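Local coordinates for protein of unknown function VPA0982 (Vibrio parahaemolyticus, PDB 2QIP) that is of unknown biological role but probably acts as an RNA nuclease of the NYN family, at residues Leu15-Val18 / Gln19-Tyr22; Val125-Ile128 / Gln129-Asn133; Thr145-Thr148 / Leu149-Cys152. One frame throughout, in Å; residues are numbered along the deposited sequence.

Contact 1: residues Leu15-Val18 / Gln19-Tyr22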
loop_
_atom_site.group_PDB
_atom_site.type_symbol
_atom_site.label_atom_id
_atom_site.label_comp_id
_atom_site.label_asym_id
_atom_site.label_seq_id
_atom_site.Cartn_x
_atom_site.Cartn_y
_atom_site.Cartn_z
ATOM N N LEU A 15 3.548 11.915 7.641
ATOM C CA LEU A 15 4.094 10.589 7.320
ATOM C C LEU A 15 5.239 10.798 6.342
ATOM O O LEU A 15 5.024 11.339 5.249
ATOM C CB LEU A 15 3.052 9.675 6.677
ATOM C CG LEU A 15 1.874 9.254 7.570
ATOM C CD1 LEU A 15 0.726 10.281 7.525
ATOM C CD2 LEU A 15 1.389 7.875 7.134
ATOM N N VAL A 16 6.444 10.397 6.752
ATOM C CA VAL A 16 7.629 10.520 5.893
ATOM C C VAL A 16 8.090 9.176 5.347
ATOM O O VAL A 16 8.373 8.258 6.106
ATOM C CB VAL A 16 8.812 11.187 6.634
ATOM C CG1 VAL A 16 9.959 11.421 5.652
ATOM C CG2 VAL A 16 8.381 12.513 7.263
ATOM N N ASP A 17 8.171 9.099 4.023
ATOM C CA ASP A 17 8.694 7.921 3.340
ATOM C C ASP A 17 10.219 8.158 3.291
ATOM O O ASP A 17 10.737 8.738 2.315
ATOM C CB ASP A 17 8.049 7.913 1.951
ATOM C CG ASP A 17 8.381 6.702 1.105
ATOM O OD1 ASP A 17 9.184 5.832 1.485
ATOM O OD2 ASP A 17 7.796 6.647 -0.005
ATOM N N VAL A 18 10.929 7.759 4.359
ATOM C CA VAL A 18 12.345 8.109 4.509
ATOM C C VAL A 18 13.180 7.593 3.343
ATOM O O VAL A 18 14.053 8.309 2.865
ATOM C CB VAL A 18 12.901 7.586 5.871
ATOM C CG1 VAL A 18 14.427 7.705 5.951
ATOM C CG2 VAL A 18 12.227 8.320 7.048
ATOM N N GLN A 19 12.888 6.386 2.863
ATOM C CA GLN A 19 13.673 5.836 1.735
ATOM C C GLN A 19 13.483 6.677 0.461
ATOM O O GLN A 19 14.448 6.964 -0.254
ATOM C CB GLN A 19 13.293 4.374 1.460
ATOM C CG GLN A 19 13.743 3.399 2.545
ATOM C CD GLN A 19 15.268 3.239 2.619
ATOM O OE1 GLN A 19 15.933 3.900 3.421
ATOM N NE2 GLN A 19 15.821 2.356 1.778
ATOM N N ASN A 20 12.243 7.068 0.178
ATOM C CA ASN A 20 11.981 7.895 -1.002
ATOM C C ASN A 20 12.685 9.255 -0.918
ATOM O O ASN A 20 13.330 9.690 -1.884
ATOM C CB ASN A 20 10.482 8.065 -1.248
ATOM C CG ASN A 20 10.184 8.968 -2.428
ATOM O OD1 ASN A 20 10.105 10.187 -2.286
ATOM N ND2 ASN A 20 9.993 8.374 -3.600
ATOM N N VAL A 21 12.600 9.897 0.248
ATOM C CA VAL A 21 13.283 11.166 0.474
ATOM C C VAL A 21 14.786 11.006 0.274
ATOM O O VAL A 21 15.401 11.813 -0.410
ATOM C CB VAL A 21 12.960 11.705 1.879
ATOM C CG1 VAL A 21 13.805 12.920 2.201
ATOM C CG2 VAL A 21 11.483 12.064 1.949
ATOM N N TYR A 22 15.345 9.941 0.837
ATOM C CA TYR A 22 16.780 9.729 0.759
ATOM C C TYR A 22 17.215 9.588 -0.696
ATOM O O TYR A 22 18.087 10.319 -1.166
ATOM C CB TYR A 22 17.215 8.497 1.575
ATOM C CG TYR A 22 18.691 8.227 1.386
ATOM C CD1 TYR A 22 19.651 9.007 2.041
ATOM C CD2 TYR A 22 19.120 7.228 0.514
ATOM C CE1 TYR A 22 21.032 8.773 1.839
ATOM C CE2 TYR A 22 20.489 6.992 0.298
ATOM C CZ TYR A 22 21.421 7.769 0.967
ATOM O OH TYR A 22 22.781 7.550 0.780
HETATM O O HOH W 1 10.648 4.595 3.529
#
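Asp17 and Asn20 meet where strand 10-17 runs straight into helix 18-29, the first strand-to-helix junction of the parallel sheet in this NYN domain, a member of the PIN clan. Asp17 is the N-cap residue and also the centre of an inverse gamma turn that swings the chain into the helix. With CG anti to the backbone N (chi1 -176°), its carboxylate lies beside the first helical turn and crosses the Asn20 side chain at about a right angle; what it touches there is carbon, Asp17 OD2 sitting 3.3 Å from Asn20 CB. The polar ends of both reach the chain just after strand 111-115, Asp17 OD2 bonding Ser116 OG and Asn20 OD1 accepting from Gly117 N.

The tight side lies under Val21. Its N-H points almost straight at the carbonyl of Asp17 (Val21 N to Asp17 O 3.0 Å, N-H...O 172°), while its CG2 presses on the same oxygen at 3.4 Å and meets Val16 CG1 at 4.1 Å. Tyr35 from helix 35-42 covers both valines, and Val115 of the neighbouring strand packs on them too.

Toward solvent the contact thins out. Tyr22 is held through its backbone, Tyr22 N to Val18 O at 2.9 Å, and its ring leads away from the junction. Beside the partly exposed Gln19, an ordered water joins cap to helix: it donates to Asp17 OD1 at 2.8 Å and accepts from Gln19 N at 2.9 Å.

Contact 2: residues Val125-Ile128 / Gln129-Asn133. With EDO (1,2-ethanediol), chain D; EDO (1,2-ethanediol), chain E.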
loop_
_atom_site.group_PDB
_atom_site.type_symbol
_atom_site.label_atom_id
_atom_site.label_comp_id
_atom_site.label_asym_id
_atom_site.label_seq_id
_atom_site.Cartn_x
_atom_site.Cartn_y
_atom_site.Cartn_z
ATOM N N VAL A 125 -4.116 9.527 -1.523
ATOM C CA VAL A 125 -4.557 10.915 -1.417
ATOM C C VAL A 125 -6.044 11.009 -1.787
ATOM O O VAL A 125 -6.851 11.604 -1.049
ATOM C CB VAL A 125 -3.688 11.815 -2.321
ATOM C CG1 VAL A 125 -4.291 13.210 -2.453
ATOM C CG2 VAL A 125 -2.231 11.838 -1.793
ATOM N N GLU A 126 -6.407 10.417 -2.922
ATOM C CA GLU A 126 -7.798 10.431 -3.383
ATOM C C GLU A 126 -8.720 9.828 -2.319
ATOM O O GLU A 126 -9.793 10.358 -2.061
ATOM C CB GLU A 126 -7.928 9.668 -4.702
ATOM C CG GLU A 126 -9.347 9.468 -5.207
ATOM C CD GLU A 126 -9.376 8.607 -6.458
ATOM O OE1 GLU A 126 -9.058 7.396 -6.370
ATOM O OE2 GLU A 126 -9.689 9.162 -7.523
ATOM N N ARG A 127 -8.322 8.715 -1.711
ATOM C CA ARG A 127 -9.208 8.030 -0.759
ATOM C C ARG A 127 -9.390 8.862 0.514
ATOM O O ARG A 127 -10.478 8.887 1.094
ATOM C CB ARG A 127 -8.670 6.644 -0.417
ATOM C CG ARG A 127 -9.740 5.700 0.127
ATOM C CD ARG A 127 -10.798 5.313 -0.911
ATOM N NE ARG A 127 -10.221 4.716 -2.119
ATOM C CZ ARG A 127 -10.127 3.402 -2.351
ATOM N NH1 ARG A 127 -10.556 2.526 -1.465
ATOM N NH2 ARG A 127 -9.543 2.957 -3.462
ATOM N N ILE A 128 -8.328 9.527 0.969
ATOM C CA ILE A 128 -8.461 10.422 2.125
ATOM C C ILE A 128 -9.465 11.547 1.820
ATOM O O ILE A 128 -10.330 11.884 2.644
ATOM C CB ILE A 128 -7.099 11.032 2.488
ATOM C CG1 ILE A 128 -6.188 9.959 3.084
ATOM C CG2 ILE A 128 -7.279 12.193 3.482
ATOM C CD1 ILE A 128 -4.705 10.377 3.160
ATOM N N GLN A 129 -9.356 12.120 0.624
ATOM C CA GLN A 129 -10.246 13.212 0.253
ATOM C C GLN A 129 -11.692 12.728 0.116
ATOM O O GLN A 129 -12.611 13.409 0.572
ATOM C CB GLN A 129 -9.771 13.868 -1.048
ATOM C CG GLN A 129 -8.417 14.554 -0.889
ATOM C CD GLN A 129 -7.736 14.857 -2.201
ATOM O OE1 GLN A 129 -8.006 14.211 -3.217
ATOM N NE2 GLN A 129 -6.833 15.849 -2.187
ATOM N N GLN A 130 -11.899 11.554 -0.499
ATOM C CA GLN A 130 -13.274 11.029 -0.726
ATOM C C GLN A 130 -13.950 10.628 0.576
ATOM O O GLN A 130 -15.098 11.010 0.873
ATOM C CB GLN A 130 -13.236 9.823 -1.650
ATOM C CG GLN A 130 -12.850 10.128 -3.079
ATOM C CD GLN A 130 -12.641 8.854 -3.882
ATOM O OE1 GLN A 130 -12.237 7.805 -3.345
ATOM N NE2 GLN A 130 -12.909 8.936 -5.184
ATOM N N ARG A 131 -13.249 9.817 1.364
ATOM C CA ARG A 131 -13.898 9.228 2.540
ATOM C C ARG A 131 -13.921 10.163 3.735
ATOM O O ARG A 131 -14.922 10.189 4.478
ATOM C CB ARG A 131 -13.240 7.899 2.911
ATOM C CG ARG A 131 -13.448 6.878 1.807
ATOM C CD ARG A 131 -12.990 5.489 2.158
ATOM N NE ARG A 131 -13.755 4.863 3.245
ATOM C CZ ARG A 131 -14.969 4.322 3.131
ATOM N NH1 ARG A 131 -15.653 4.385 1.986
ATOM N NH2 ARG A 131 -15.535 3.770 4.198
ATOM N N TYR A 132 -12.837 10.933 3.930
ATOM C CA TYR A 132 -12.718 11.768 5.134
ATOM C C TYR A 132 -12.775 13.265 4.849
ATOM O O TYR A 132 -12.783 14.079 5.774
ATOM C CB TYR A 132 -11.436 11.415 5.914
ATOM C CG TYR A 132 -11.434 9.964 6.301
ATOM C CD1 TYR A 132 -12.142 9.525 7.422
ATOM C CD2 TYR A 132 -10.806 9.016 5.498
ATOM C CE1 TYR A 132 -12.191 8.168 7.744
ATOM C CE2 TYR A 132 -10.856 7.662 5.806
ATOM C CZ TYR A 132 -11.535 7.248 6.930
ATOM O OH TYR A 132 -11.580 5.903 7.242
ATOM N N ASN A 133 -12.786 13.618 3.564
ATOM C CA ASN A 133 -12.766 15.016 3.133
ATOM C C ASN A 133 -11.760 15.868 3.901
ATOM O O ASN A 133 -12.052 17.017 4.270
ATOM C CB ASN A 133 -14.162 15.642 3.162
ATOM C CG ASN A 133 -14.237 16.923 2.362
ATOM O OD1 ASN A 133 -13.476 17.139 1.396
ATOM N ND2 ASN A 133 -15.169 17.786 2.745
HETATM C C1 EDO D . -14.176 4.268 -0.759
HETATM O O1 EDO D . -14.044 3.210 -1.710
HETATM C C2 EDO D . -15.071 5.392 -1.245
HETATM O O2 EDO D . -14.246 6.512 -1.584
HETATM C C1 EDO E . -5.917 8.482 -8.200
HETATM O O1 EDO E . -6.906 7.477 -8.469
HETATM C C2 EDO E . -5.126 8.685 -9.482
HETATM O O2 EDO E . -6.021 9.211 -10.472
#
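The carboxylate of Glu126 and the amide of Gln130 are stacked with their planes only 2° apart, one turn from each other on the helix, Glu126 CD lying 3.8 Å from Gln130 NE2. An ethanediol, probably from the crystallisation liquor, donates from its O1 to Glu126 OE1 (3.0 Å); a second one bonds Gln130 OE1 weakly through its O2. The latter diol also lies against the two arginines: its C2 lies at the edge of the Arg131 guanidinium, in plane, whereas its O1 comes to the Arg127 guanidinium obliquely, as does Gln130 OE1. Those two guanidinium groups are turned 76° against each other, although the chains below them run side by side with Arg127 CD and Arg131 CD 3.8 Å apart. At the edge of the Tyr132 ring, near its plane, is Ile128 O, 4.1 Å from Tyr132 CD2.

All these residues sit on helix 122-132, the crossover of a beta-alpha-beta unit between parallel strands 111-115 and 135-140. Its inner face is apolar: Val125 and Ile128 pack on Val136 of the second strand, and Ile128 and Tyr132 reach Ile103. Arg127 lies at the interface with the second subunit, its NH1 forming salt bridges with Glu104 and Asp101 there; Arg131 makes a long, weak ion pair with the same Glu104.

Gln129 runs alongside Val125, its CG 3.3 Å from Val125 O and its NE2 3.7 Å from Val125 CG1; that amide nitrogen is hydrogen-bonded to Asp154 OD2 and Cys152 O. Toward the last turn the helix widens into a pi-type turn. Tyr132 N still bonds Ile128 O at 3.0 Å, but from 35° above the carbonyl plane, and Asn133, with positive phi, gives a weak N-H bond to Gln129 O.

Contact 3: residues Thr145-Thr148 / Leu149-Cys152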
loop_
_atom_site.group_PDB
_atom_site.type_symbol
_atom_site.label_atom_id
_atom_site.label_comp_id
_atom_site.label_asym_id
_atom_site.label_seq_id
_atom_site.Cartn_x
_atom_site.Cartn_y
_atom_site.Cartn_z
ATOM N N THR A 145 9.013 13.537 -8.618
ATOM C CA THR A 145 7.668 13.337 -8.070
ATOM C C THR A 145 6.650 13.182 -9.184
ATOM O O THR A 145 6.646 13.942 -10.164
ATOM C CB THR A 145 7.254 14.511 -7.169
ATOM O OG1 THR A 145 8.125 14.542 -6.035
ATOM C CG2 THR A 145 5.822 14.370 -6.655
ATOM N N SER A 146 5.778 12.192 -9.031
ATOM C CA SER A 146 4.726 11.961 -10.009
ATOM C C SER A 146 3.828 13.163 -10.181
ATOM O O SER A 146 3.315 13.674 -9.182
ATOM C CB SER A 146 3.873 10.814 -9.504
ATOM O OG SER A 146 2.724 10.654 -10.299
ATOM N N GLN A 147 3.559 13.571 -11.425
ATOM C CA GLN A 147 2.646 14.692 -11.664
ATOM C C GLN A 147 1.223 14.365 -11.192
ATOM O O GLN A 147 0.469 15.257 -10.767
ATOM C CB GLN A 147 2.633 15.141 -13.147
ATOM C CG GLN A 147 1.915 16.461 -13.354
ATOM C CD GLN A 147 2.588 17.620 -12.620
ATOM O OE1 GLN A 147 3.816 17.748 -12.633
ATOM N NE2 GLN A 147 1.787 18.463 -11.976
ATOM N N THR A 148 0.862 13.082 -11.253
ATOM C CA THR A 148 -0.473 12.666 -10.823
ATOM C C THR A 148 -0.629 12.905 -9.328
ATOM O O THR A 148 -1.672 13.371 -8.885
ATOM C CB THR A 148 -0.679 11.181 -11.160
ATOM O OG1 THR A 148 -0.441 10.991 -12.572
ATOM C CG2 THR A 148 -2.062 10.697 -10.795
ATOM N N LEU A 149 0.420 12.599 -8.564
ATOM C CA LEU A 149 0.400 12.847 -7.124
ATOM C C LEU A 149 0.325 14.342 -6.812
ATOM O O LEU A 149 -0.464 14.760 -5.954
ATOM C CB LEU A 149 1.648 12.230 -6.475
ATOM C CG LEU A 149 1.796 12.383 -4.952
ATOM C CD1 LEU A 149 0.654 11.706 -4.249
ATOM C CD2 LEU A 149 3.109 11.789 -4.469
ATOM N N ILE A 150 1.112 15.148 -7.531
ATOM C CA ILE A 150 1.087 16.609 -7.351
ATOM C C ILE A 150 -0.316 17.149 -7.616
ATOM O O ILE A 150 -0.840 17.944 -6.834
ATOM C CB ILE A 150 2.124 17.296 -8.288
ATOM C CG1 ILE A 150 3.548 16.950 -7.832
ATOM C CG2 ILE A 150 1.935 18.821 -8.298
ATOM C CD1 ILE A 150 4.631 17.387 -8.805
ATOM N N ASP A 151 -0.951 16.667 -8.681
ATOM C CA ASP A 151 -2.269 17.179 -9.073
ATOM C C ASP A 151 -3.375 16.704 -8.128
ATOM O O ASP A 151 -4.366 17.402 -7.939
ATOM C CB ASP A 151 -2.578 16.739 -10.503
ATOM C CG ASP A 151 -1.710 17.470 -11.541
ATOM O OD1 ASP A 151 -1.040 18.466 -11.187
ATOM O OD2 ASP A 151 -1.697 17.039 -12.705
ATOM N N CYS A 152 -3.212 15.506 -7.548
ATOM C CA CYS A 152 -4.205 14.970 -6.603
ATOM C C CYS A 152 -4.175 15.754 -5.282
ATOM O O CYS A 152 -5.218 15.965 -4.667
ATOM C CB CYS A 152 -3.935 13.480 -6.303
ATOM S SG CYS A 152 -4.424 12.375 -7.611
#
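Gln147 reaches Asp151 by starting with CG anti to its backbone N (chi1 -169°) and then bending at chi2 (63°), which lays the amide along the helix toward Asp151, one turn on. There Gln147 NE2 donates to Asp151 OD1 at 2.9 Å; the acceptor lies in the amide plane, but the nitrogen comes in 43° above the plane of the carboxylate. The main chain repeats the link, Asp151 N bonding Gln147 O at 2.9 Å.

These residues make up helix 147-152 and its cap, joining parallel strands 135-140 and 155-158 in a beta-alpha-beta unit. Ser146 is the N-cap: OG takes weak bonds from Thr148 N (3.2 Å) and Leu149 N (3.5 Å), and is also hydrogen-bonded to Gln84 O of the second subunit. Just before the cap, the Thr145 side chain crosses that of Ile150 at about a right angle, Thr145 CG2 lying 3.6 Å from Ile150 CG1, and both pack on Phe156.

Arg86 NH2 of the second subunit is hydrogen-bonded to Gln147 OE1. With Asp151 accepting from NE2 and that arginine donating to OE1, the flip of the amide is fixed, and the two charged partners would probably polarise it.

From the N terminus, contact 1 comes first, at the turn from strand 10-17 into helix 18-29; contact 2 follows on helix 122-132 and contact 3 on helix 147-152 and the cap before it. Each is a single continuous stretch, so none closes a long loop, and the three run in series without nesting or crossing. Contacts 2 and 3 touch: Val125 CG2 packs on Leu149 CD1 at 3.8 Å, joining two successive crossover helices, and both meet the second subunit. Contact 1 stays about 6 Å from contact 3 at the nearest atoms, yet Gly117, after strand 111-115, bonds the Asn20 side chain of one and the Ser146 backbone of the other.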